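PDB 3FG2: putative rubredoxin reductase from Rhodopseudomonas palustris, which probably passes electrons from NADH through its bound FAD to the ferredoxin that serves the cytochrome P450 CYP199A2. Local coordinates for residues S46-K51 / E156-T160; L120-L124 / R138-K142; K142-I148 / L228-V234. One frame throughout, in Å; residues are numbered along the deposited sequence.

Overall arrangement
All three contacts lie in the pyridine nucleotide-disulphide oxidoreductase part of the chain, and contact 1 alone touches the FAD. Phe157 of helix 152-163 joins them: its ring packs on Val145, Val147 and Val234 of contact 3, with CE2 3.5 Å from Val234 CG2, and on Met139 of contact 2, with CE1 3.7 Å from Met139 SD. Contacts 2 and 3, centres about 8 Å apart, share Lys142 and one parallel sheet, in which strand 123-124 lies beside strand 232-235. The centre of contact 1 is about 15 Å from each of the others, and the Leu124 side chain of contact 2 is about 12 Å from the flavin cofactor.

Contact 1: residues S46-K51 / E156-T160; sequences SKAYLK and EFAAT. With FAD (flavin-adenine dinucleotide), chain B; GOL (glycerol), chain C.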
loop_
_atom_site.group_PDB
_atom_site.type_symbol
_atom_site.label_atom_id
_atom_site.label_comp_id
_atom_site.label_asym_id
_atom_site.label_seq_id
_atom_site.Cartn_x
_atom_site.Cartn_y
_atom_site.Cartn_z
ATOM N N SER A 46 -3.041 6.836 -7.764
ATOM C CA SER A 46 -2.725 8.147 -7.217
ATOM C C SER A 46 -1.583 8.760 -8.009
ATOM O O SER A 46 -0.974 9.748 -7.590
ATOM C CB SER A 46 -2.318 8.015 -5.753
ATOM O OG SER A 46 -1.289 7.056 -5.615
ATOM N N LYS A 47 -1.302 8.163 -9.162
ATOM C CA LYS A 47 -0.214 8.625 -10.011
ATOM C C LYS A 47 -0.710 8.916 -11.433
ATOM O O LYS A 47 -1.642 9.705 -11.619
ATOM C CB LYS A 47 0.900 7.568 -10.024
ATOM C CG LYS A 47 1.380 7.183 -8.625
ATOM C CD LYS A 47 2.423 6.077 -8.662
ATOM C CE LYS A 47 2.948 5.757 -7.260
ATOM N NZ LYS A 47 1.901 5.294 -6.284
ATOM N N ALA A 48 -0.100 8.263 -12.422
ATOM C CA ALA A 48 -0.455 8.451 -13.827
ATOM C C ALA A 48 -1.949 8.501 -14.110
ATOM O O ALA A 48 -2.409 9.389 -14.824
ATOM C CB ALA A 48 0.185 7.362 -14.679
ATOM N N TYR A 49 -2.711 7.561 -13.560
ATOM C CA TYR A 49 -4.143 7.542 -13.828
ATOM C C TYR A 49 -4.829 8.902 -13.653
ATOM O O TYR A 49 -5.614 9.322 -14.502
ATOM C CB TYR A 49 -4.850 6.503 -12.968
ATOM C CG TYR A 49 -6.265 6.285 -13.433
ATOM C CD1 TYR A 49 -6.523 5.671 -14.656
ATOM C CD2 TYR A 49 -7.347 6.770 -12.696
ATOM C CE1 TYR A 49 -7.825 5.553 -15.144
ATOM C CE2 TYR A 49 -8.648 6.658 -13.170
ATOM C CZ TYR A 49 -8.883 6.051 -14.396
ATOM O OH TYR A 49 -10.167 5.954 -14.875
ATOM N N LEU A 50 -4.535 9.589 -12.556
ATOM C CA LEU A 50 -5.121 10.899 -12.298
ATOM C C LEU A 50 -4.818 11.884 -13.423
ATOM O O LEU A 50 -5.430 12.948 -13.511
ATOM C CB LEU A 50 -4.589 11.456 -10.975
ATOM C CG LEU A 50 -5.394 11.212 -9.695
ATOM C CD1 LEU A 50 -6.206 9.932 -9.789
ATOM C CD2 LEU A 50 -4.434 11.165 -8.524
ATOM N N LYS A 51 -3.877 11.527 -14.288
ATOM C CA LYS A 51 -3.494 12.396 -15.398
ATOM C C LYS A 51 -3.932 11.832 -16.750
ATOM O O LYS A 51 -3.752 12.473 -17.779
ATOM C CB LYS A 51 -1.974 12.576 -15.422
ATOM C CG LYS A 51 -1.336 12.848 -14.076
ATOM C CD LYS A 51 0.173 12.801 -14.204
ATOM C CE LYS A 51 0.869 13.076 -12.890
ATOM N NZ LYS A 51 2.328 12.828 -13.039
ATOM N N GLU A 156 1.358 12.118 -3.347
ATOM C CA GLU A 156 1.381 11.789 -4.759
ATOM C C GLU A 156 0.200 12.517 -5.398
ATOM O O GLU A 156 0.310 13.044 -6.504
ATOM C CB GLU A 156 1.274 10.272 -4.957
ATOM C CG GLU A 156 2.428 9.498 -4.319
ATOM C CD GLU A 156 2.423 8.010 -4.638
ATOM O OE1 GLU A 156 1.355 7.468 -5.002
ATOM O OE2 GLU A 156 3.492 7.376 -4.510
ATOM N N PHE A 157 -0.922 12.572 -4.683
ATOM C CA PHE A 157 -2.107 13.260 -5.183
ATOM C C PHE A 157 -1.885 14.769 -5.180
ATOM O O PHE A 157 -2.110 15.444 -6.185
ATOM C CB PHE A 157 -3.337 12.948 -4.320
ATOM C CG PHE A 157 -4.487 13.887 -4.562
ATOM C CD1 PHE A 157 -5.246 13.795 -5.725
ATOM C CD2 PHE A 157 -4.763 14.918 -3.663
ATOM C CE1 PHE A 157 -6.255 14.714 -5.994
ATOM C CE2 PHE A 157 -5.767 15.843 -3.920
ATOM C CZ PHE A 157 -6.516 15.745 -5.091
ATOM N N ALA A 158 -1.442 15.293 -4.043
ATOM C CA ALA A 158 -1.213 16.724 -3.899
ATOM C C ALA A 158 -0.393 17.347 -5.025
ATOM O O ALA A 158 -0.717 18.428 -5.508
ATOM C CB ALA A 158 -0.547 17.006 -2.570
ATOM N N ALA A 159 0.678 16.681 -5.432
ATOM C CA ALA A 159 1.512 17.215 -6.493
ATOM C C ALA A 159 0.716 17.310 -7.793
ATOM O O ALA A 159 0.778 18.315 -8.503
ATOM C CB ALA A 159 2.742 16.340 -6.685
ATOM N N THR A 160 -0.045 16.270 -8.097
ATOM C CA THR A 160 -0.827 16.271 -9.313
ATOM C C THR A 160 -1.938 17.315 -9.289
ATOM O O THR A 160 -2.143 18.023 -10.276
ATOM C CB THR A 160 -1.401 14.878 -9.584
ATOM O OG1 THR A 160 -0.320 13.997 -9.913
ATOM C CG2 THR A 160 -2.404 14.911 -10.745
HETATM P PA FAD B . -5.728 -4.980 -2.477
HETATM O O1A FAD B . -6.340 -3.849 -1.733
HETATM O O2A FAD B . -5.088 -4.781 -3.653
HETATM O O5B FAD B . -7.000 -5.744 -2.880
HETATM C C5B FAD B . -8.011 -6.229 -1.940
HETATM C C4B FAD B . -9.197 -6.641 -2.839
HETATM O O4B FAD B . -10.055 -7.540 -2.039
HETATM C C3B FAD B . -10.116 -5.493 -3.298
HETATM O O3B FAD B . -10.453 -5.470 -4.650
HETATM C C2B FAD B . -11.250 -5.594 -2.318
HETATM O O2B FAD B . -12.412 -4.948 -2.740
HETATM C C1B FAD B . -11.430 -7.082 -2.254
HETATM N N9A FAD B . -12.144 -7.625 -1.096
HETATM C C8A FAD B . -12.097 -7.168 0.196
HETATM N N7A FAD B . -12.865 -7.868 1.022
HETATM C C5A FAD B . -13.442 -8.828 0.243
HETATM C C6A FAD B . -14.397 -9.914 0.560
HETATM N N6A FAD B . -14.887 -10.145 1.756
HETATM N N1A FAD B . -14.758 -10.700 -0.516
HETATM C C2A FAD B . -14.269 -10.494 -1.784
HETATM N N3A FAD B . -13.397 -9.528 -2.157
HETATM C C4A FAD B . -13.010 -8.716 -1.106
HETATM N N1 FAD B . 2.455 -0.085 -3.005
HETATM C C2 FAD B . 3.683 0.011 -3.514
HETATM O O2 FAD B . 4.535 -0.779 -3.236
HETATM N N3 FAD B . 4.051 1.058 -4.420
HETATM C C4 FAD B . 3.141 2.023 -4.818
HETATM O O4 FAD B . 3.488 2.894 -5.595
HETATM C C4X FAD B . 1.791 1.926 -4.271
HETATM N N5 FAD B . 0.854 2.836 -4.631
HETATM C C5X FAD B . -0.419 2.711 -4.103
HETATM C C6 FAD B . -1.393 3.668 -4.503
HETATM C C7 FAD B . -2.691 3.621 -4.035
HETATM C C7M FAD B . -3.690 4.665 -4.493
HETATM C C8 FAD B . -3.089 2.563 -3.100
HETATM C C8M FAD B . -4.493 2.447 -2.549
HETATM C C9 FAD B . -2.131 1.611 -2.692
HETATM C C9A FAD B . -0.805 1.673 -3.186
HETATM N N10 FAD B . 0.231 0.715 -2.821
HETATM C C10 FAD B . 1.491 0.820 -3.339
HETATM C "C1'" FAD B . -0.149 -0.369 -1.881
HETATM C "C2'" FAD B . -0.625 -1.628 -2.669
HETATM O "O2'" FAD B . -1.673 -1.239 -3.529
HETATM C "C3'" FAD B . -1.086 -2.660 -1.660
HETATM O "O3'" FAD B . 0.007 -3.040 -0.832
HETATM C "C4'" FAD B . -1.624 -3.883 -2.383
HETATM O "O4'" FAD B . -2.737 -3.517 -3.241
HETATM C "C5'" FAD B . -2.082 -4.886 -1.353
HETATM O "O5'" FAD B . -2.672 -6.121 -2.141
HETATM P P FAD B . -3.834 -6.876 -1.561
HETATM O O1P FAD B . -4.050 -7.990 -2.625
HETATM O O2P FAD B . -3.629 -7.334 -0.260
HETATM O O3P FAD B . -5.021 -6.018 -1.501
HETATM C C1 GOL C . 2.630 12.633 -8.715
HETATM O O1 GOL C . 1.580 11.686 -8.555
HETATM C C2 GOL C . 3.762 12.053 -9.659
HETATM O O2 GOL C . 3.884 12.926 -10.795
HETATM C C3 GOL C . 3.457 10.599 -10.167
HETATM O O3 GOL C . 2.509 10.527 -11.244
#
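Lys47 and Glu156 slant across one another beside the flavin, the amine meeting the end of the carboxylate. Lys47 NZ lies 2.6 Å from Glu156 OE1, a salt bridge formed on the syn side of that oxygen, 21° out of the carboxylate plane. Ser46 OG donates to the same Glu156 OE1 over 2.7 Å, arriving nearly in line with its C-O bond, so two donors grip one oxygen. The other oxygen, OE2, is held by Ser322 OG and the backbone N of Asp323, which fixes the rotation of the carboxylate. The Lys47 chain runs straight as far as CE and bends at its last torsion (chi4 60°), turning NZ to the isoalloxazine: it bonds FAD O4 at 3.0 Å and, weakly, N5. Pro43 O takes a further hydrogen bond from this amine.

Away from the cofactor apolar packing joins the polar contacts. Leu50 crosses the Phe157 side chain at about a right angle, and its CD2 meets Phe157 CD1 at the ring edge, near the ring plane, 3.9 Å away. Thr160 turns its methyl CG2 to Leu50 CB and Lys51 CG, while Lys51 CE passes 3.3 Å from Thr160 OG1, the two side chains crossing at a slant. A glycerol, probably from the crystallisation liquor, bridges the segments: Lys51 NZ bonds its O2 at 2.7 Å and its O3, and its O1 donates to Glu156 O.

Glu156, on the helix that follows a GxGxxG-like turn, thus acts as a second-shell residue: gripped at both oxygens, it holds the FAD-binding Lys47 amine at O4 and N5, where such a donor would probably favour negative charge building up on the flavin as it is reduced.

Contact 2: residues L120-L124 / R138-K142; sequences LPDVL and RMPDK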
loop_
_atom_site.group_PDB
_atom_site.type_symbol
_atom_site.label_atom_id
_atom_site.label_comp_id
_atom_site.label_asym_id
_atom_site.label_seq_id
_atom_site.Cartn_x
_atom_site.Cartn_y
_atom_site.Cartn_z
ATOM N N LEU A 120 -19.908 14.613 3.650
ATOM C CA LEU A 120 -20.522 15.405 2.589
ATOM C C LEU A 120 -19.976 14.901 1.254
ATOM O O LEU A 120 -18.913 14.286 1.201
ATOM C CB LEU A 120 -20.212 16.891 2.767
ATOM C CG LEU A 120 -20.959 17.569 3.922
ATOM C CD1 LEU A 120 -20.470 18.997 4.078
ATOM C CD2 LEU A 120 -22.464 17.538 3.660
ATOM N N PRO A 121 -20.686 15.166 0.153
ATOM C CA PRO A 121 -20.262 14.720 -1.180
ATOM C C PRO A 121 -18.828 15.045 -1.600
ATOM O O PRO A 121 -18.162 14.219 -2.228
ATOM C CB PRO A 121 -21.283 15.382 -2.103
ATOM C CG PRO A 121 -22.500 15.516 -1.231
ATOM C CD PRO A 121 -21.909 15.982 0.066
ATOM N N ASP A 122 -18.355 16.240 -1.259
ATOM C CA ASP A 122 -17.015 16.664 -1.649
ATOM C C ASP A 122 -15.863 16.260 -0.731
ATOM O O ASP A 122 -14.794 16.874 -0.762
ATOM C CB ASP A 122 -16.995 18.181 -1.881
ATOM C CG ASP A 122 -17.707 18.583 -3.166
ATOM O OD1 ASP A 122 -18.308 19.681 -3.196
ATOM O OD2 ASP A 122 -17.658 17.810 -4.150
ATOM N N VAL A 123 -16.084 15.236 0.088
ATOM C CA VAL A 123 -15.042 14.713 0.966
ATOM C C VAL A 123 -14.774 13.317 0.391
ATOM O O VAL A 123 -15.507 12.358 0.663
ATOM C CB VAL A 123 -15.519 14.619 2.431
ATOM C CG1 VAL A 123 -14.449 13.968 3.281
ATOM C CG2 VAL A 123 -15.820 16.015 2.970
ATOM N N LEU A 124 -13.719 13.223 -0.411
ATOM C CA LEU A 124 -13.372 11.987 -1.100
ATOM C C LEU A 124 -12.163 11.221 -0.588
ATOM O O LEU A 124 -11.247 11.786 0.024
ATOM C CB LEU A 124 -13.153 12.300 -2.579
ATOM C CG LEU A 124 -14.256 13.138 -3.229
ATOM C CD1 LEU A 124 -13.845 13.540 -4.644
ATOM C CD2 LEU A 124 -15.549 12.334 -3.241
ATOM N N ARG A 138 -13.574 15.203 -10.841
ATOM C CA ARG A 138 -13.943 16.286 -9.931
ATOM C C ARG A 138 -12.975 17.470 -9.879
ATOM O O ARG A 138 -13.407 18.615 -9.733
ATOM C CB ARG A 138 -14.125 15.730 -8.514
ATOM C CG ARG A 138 -14.701 16.717 -7.495
ATOM C CD ARG A 138 -16.195 16.906 -7.694
ATOM N NE ARG A 138 -16.909 15.632 -7.692
ATOM C CZ ARG A 138 -17.335 14.990 -6.605
ATOM N NH1 ARG A 138 -17.132 15.496 -5.394
ATOM N NH2 ARG A 138 -17.966 13.827 -6.733
ATOM N N MET A 139 -11.676 17.200 -9.997
ATOM C CA MET A 139 -10.665 18.255 -9.927
ATOM C C MET A 139 -10.834 19.429 -10.885
ATOM O O MET A 139 -10.591 20.579 -10.513
ATOM C CB MET A 139 -9.269 17.669 -10.116
ATOM C CG MET A 139 -8.760 16.852 -8.941
ATOM S SD MET A 139 -7.046 16.369 -9.217
ATOM C CE MET A 139 -7.264 14.837 -10.116
ATOM N N PRO A 140 -11.229 19.161 -12.138
ATOM C CA PRO A 140 -11.406 20.261 -13.095
ATOM C C PRO A 140 -12.487 21.274 -12.696
ATOM O O PRO A 140 -12.464 22.424 -13.141
ATOM C CB PRO A 140 -11.731 19.531 -14.399
ATOM C CG PRO A 140 -12.394 18.268 -13.926
ATOM C CD PRO A 140 -11.518 17.862 -12.770
ATOM N N ASP A 141 -13.426 20.848 -11.856
ATOM C CA ASP A 141 -14.501 21.727 -11.402
ATOM C C ASP A 141 -14.226 22.260 -9.999
ATOM O O ASP A 141 -15.108 22.839 -9.367
ATOM C CB ASP A 141 -15.840 20.983 -11.394
ATOM C CG ASP A 141 -16.136 20.307 -12.714
ATOM O OD1 ASP A 141 -15.537 19.244 -12.981
ATOM O OD2 ASP A 141 -16.959 20.845 -13.486
ATOM N N LYS A 142 -13.006 22.057 -9.516
ATOM C CA LYS A 142 -12.633 22.521 -8.188
ATOM C C LYS A 142 -11.413 23.438 -8.206
ATOM O O LYS A 142 -10.499 23.269 -9.013
ATOM C CB LYS A 142 -12.393 21.324 -7.265
ATOM C CG LYS A 142 -13.678 20.621 -6.841
ATOM C CD LYS A 142 -14.612 21.600 -6.133
ATOM C CE LYS A 142 -15.866 20.922 -5.621
ATOM N NZ LYS A 142 -16.642 20.312 -6.731
#
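Arg138 sets out with CG anti to its own N (chi1 -172°) and then folds at chi2 and chi3, which swings NH1 round to the carboxylate of Asp122. Asp122 keeps CG beside its backbone N, extending OD2 from the type I turn Leu120-Val123 to a distance of 2.7 Å from Arg138 NH1. This is a salt bridge with a weak hydrogen bond: the angle at the hydrogen is only 115°, and the guanidinium and carboxylate planes stand 60° apart, so the two groups do not pair side by side. Lys142 reaches the same carboxylate from another direction, its CE 3.7 Å from Asp122 OD1 and its NZ in a long ion pair with OD2. Leu124 CD1 lies over one face of the guanidinium, offset to the rim and 3.9 Å from Arg138 NH1. Pro121 O sits at the guanidinium edge. An asparagine in place of Asp122 would probably leave Arg138 and Lys142 without the negative charge they share, their ends freer to turn.

The contact ties the start of edge strand 123-124, which is bonded through its backbone to Val233, to the turn that leads from helix 129-138 into strand 144-148. One carboxylate between two cations makes a small salt-bridge network on the protein surface, where water would be expected to weaken each charge pair, and the bent geometry suggests that the attraction is probably more electrostatic than directional hydrogen bonding.

Contact 3: residues K142-I148 / L228-V234; sequences KKHVVVI and LPCDLVV
Val145 and Val146 fill the close-packed half of this contact, pressing on residues 228-234 from opposite faces of the sheet. Val145 CG2 fits against Leu232 CG and lies 3.7 Å from Val234 CG2, on the face that Phe157 of helix 152-163 covers. On the other face Val146 CG2 is only 3.5 Å from Cys230 CB, tighter than usual, and Ile148 CD1 meets Val233 CG1. The strands themselves are joined by a parallel ladder: Val146 N donates to Leu232 O at 2.8 Å, Val234 N to Val146 O and Ile148 N to Val234 O. Strand 144-148 leads through a GxGxxG-like turn into helix 152-163, a Rossmann-type arrangement consistent with the NADH-binding domain of this family.

Beyond the ladder Asp231 is still closely held. With CG lodged between its N and carbonyl carbon (chi1 59°), it turns its carboxylate to the opposite backbone: OD1 takes Lys143 N through its syn lone pair, 2.9 Å and straight at 179°, while His144 N approaches OD2 from above the carboxylate plane. Asp231 N donates to His144 O, and Lys142 CD lies 3.2 Å from Asp231 CG. The His144 ring turns one face to Cys230 CB and Pro229 O. The loose side is that of Pro229 and Lys143, both solvent-exposed; the Lys143 chain runs off from the contact, its NZ 6.5 Å from Asp231 OD1.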
loop_
_atom_site.group_PDB
_atom_site.type_symbol
_atom_site.label_atom_id
_atom_site.label_comp_id
_atom_site.label_asym_id
_atom_site.label_seq_id
_atom_site.Cartn_x
_atom_site.Cartn_y
_atom_site.Cartn_z
ATOM N N LYS A 142 -13.006 22.057 -9.516
ATOM C CA LYS A 142 -12.633 22.521 -8.188
ATOM C C LYS A 142 -11.413 23.438 -8.206
ATOM O O LYS A 142 -10.499 23.269 -9.013
ATOM C CB LYS A 142 -12.393 21.324 -7.265
ATOM C CG LYS A 142 -13.678 20.621 -6.841
ATOM C CD LYS A 142 -14.612 21.600 -6.133
ATOM C CE LYS A 142 -15.866 20.922 -5.621
ATOM N NZ LYS A 142 -16.642 20.312 -6.731
ATOM N N LYS A 143 -11.408 24.405 -7.294
ATOM C CA LYS A 143 -10.333 25.382 -7.209
ATOM C C LYS A 143 -9.374 25.186 -6.047
ATOM O O LYS A 143 -8.209 25.570 -6.130
ATOM C CB LYS A 143 -10.919 26.787 -7.060
ATOM C CG LYS A 143 -11.938 27.197 -8.101
ATOM C CD LYS A 143 -11.271 27.711 -9.358
ATOM C CE LYS A 143 -12.217 28.633 -10.108
ATOM N NZ LYS A 143 -12.632 29.798 -9.252
ATOM N N HIS A 144 -9.853 24.587 -4.964
ATOM C CA HIS A 144 -9.024 24.473 -3.773
ATOM C C HIS A 144 -9.272 23.188 -2.984
ATOM O O HIS A 144 -10.362 22.984 -2.447
ATOM C CB HIS A 144 -9.326 25.692 -2.901
ATOM C CG HIS A 144 -8.315 25.954 -1.837
ATOM N ND1 HIS A 144 -7.200 25.165 -1.656
ATOM C CD2 HIS A 144 -8.234 26.941 -0.913
ATOM C CE1 HIS A 144 -6.476 25.658 -0.666
ATOM N NE2 HIS A 144 -7.081 26.734 -0.200
ATOM N N VAL A 145 -8.260 22.329 -2.899
ATOM C CA VAL A 145 -8.412 21.079 -2.159
ATOM C C VAL A 145 -7.515 20.996 -0.921
ATOM O O VAL A 145 -6.344 21.391 -0.955
ATOM C CB VAL A 145 -8.104 19.849 -3.058
ATOM C CG1 VAL A 145 -6.693 19.938 -3.610
ATOM C CG2 VAL A 145 -8.263 18.571 -2.254
ATOM N N VAL A 146 -8.070 20.500 0.180
ATOM C CA VAL A 146 -7.280 20.316 1.390
ATOM C C VAL A 146 -7.021 18.821 1.480
ATOM O O VAL A 146 -7.957 18.025 1.454
ATOM C CB VAL A 146 -8.027 20.752 2.679
ATOM C CG1 VAL A 146 -7.264 20.262 3.910
ATOM C CG2 VAL A 146 -8.139 22.265 2.738
ATOM N N VAL A 147 -5.750 18.443 1.569
ATOM C CA VAL A 147 -5.384 17.036 1.675
ATOM C C VAL A 147 -5.061 16.713 3.135
ATOM O O VAL A 147 -4.104 17.248 3.698
ATOM C CB VAL A 147 -4.155 16.718 0.802
ATOM C CG1 VAL A 147 -3.726 15.269 0.997
ATOM C CG2 VAL A 147 -4.484 16.986 -0.655
ATOM N N ILE A 148 -5.869 15.851 3.745
ATOM C CA ILE A 148 -5.658 15.461 5.135
ATOM C C ILE A 148 -4.920 14.133 5.141
ATOM O O ILE A 148 -5.469 13.111 4.736
ATOM C CB ILE A 148 -6.998 15.272 5.897
ATOM C CG1 ILE A 148 -7.883 16.516 5.734
ATOM C CG2 ILE A 148 -6.715 14.998 7.372
ATOM C CD1 ILE A 148 -9.276 16.395 6.363
ATOM N N LEU A 228 -9.233 26.241 7.204
ATOM C CA LEU A 228 -8.617 26.378 5.892
ATOM C C LEU A 228 -9.724 26.287 4.849
ATOM O O LEU A 228 -10.377 25.257 4.712
ATOM C CB LEU A 228 -7.594 25.268 5.649
ATOM C CG LEU A 228 -6.351 25.241 6.533
ATOM C CD1 LEU A 228 -5.411 24.153 6.035
ATOM C CD2 LEU A 228 -5.656 26.602 6.491
ATOM N N PRO A 229 -9.959 27.372 4.105
ATOM C CA PRO A 229 -11.016 27.338 3.086
ATOM C C PRO A 229 -10.672 26.349 1.977
ATOM O O PRO A 229 -9.495 26.112 1.687
ATOM C CB PRO A 229 -11.062 28.776 2.589
ATOM C CG PRO A 229 -9.618 29.221 2.731
ATOM C CD PRO A 229 -9.220 28.646 4.076
ATOM N N CYS A 230 -11.703 25.759 1.381
ATOM C CA CYS A 230 -11.510 24.794 0.312
ATOM C C CYS A 230 -12.860 24.328 -0.220
ATOM O O CYS A 230 -13.867 24.418 0.478
ATOM C CB CYS A 230 -10.716 23.590 0.830
ATOM S SG CYS A 230 -11.562 22.595 2.085
ATOM N N ASP A 231 -12.892 23.846 -1.458
ATOM C CA ASP A 231 -14.147 23.354 -2.018
ATOM C C ASP A 231 -14.048 21.860 -2.274
ATOM O O ASP A 231 -14.978 21.251 -2.795
ATOM C CB ASP A 231 -14.515 24.100 -3.308
ATOM C CG ASP A 231 -13.457 23.979 -4.381
ATOM O OD1 ASP A 231 -13.631 24.606 -5.441
ATOM O OD2 ASP A 231 -12.456 23.261 -4.175
ATOM N N LEU A 232 -12.918 21.275 -1.884
ATOM C CA LEU A 232 -12.687 19.847 -2.046
ATOM C C LEU A 232 -11.752 19.300 -0.957
ATOM O O LEU A 232 -10.744 19.925 -0.608
ATOM C CB LEU A 232 -12.092 19.562 -3.430
ATOM C CG LEU A 232 -11.799 18.104 -3.811
ATOM C CD1 LEU A 232 -13.085 17.296 -3.840
ATOM C CD2 LEU A 232 -11.130 18.063 -5.174
ATOM N N VAL A 233 -12.093 18.130 -0.425
ATOM C CA VAL A 233 -11.280 17.491 0.602
ATOM C C VAL A 233 -10.939 16.056 0.213
ATOM O O VAL A 233 -11.809 15.283 -0.202
ATOM C CB VAL A 233 -12.009 17.448 1.972
ATOM C CG1 VAL A 233 -11.104 16.787 3.028
ATOM C CG2 VAL A 233 -12.397 18.858 2.405
ATOM N N VAL A 234 -9.665 15.707 0.344
ATOM C CA VAL A 234 -9.207 14.354 0.055
ATOM C C VAL A 234 -8.600 13.850 1.361
ATOM O O VAL A 234 -7.670 14.453 1.898
ATOM C CB VAL A 234 -8.144 14.349 -1.065
ATOM C CG1 VAL A 234 -7.613 12.940 -1.277
ATOM C CG2 VAL A 234 -8.760 14.877 -2.358
#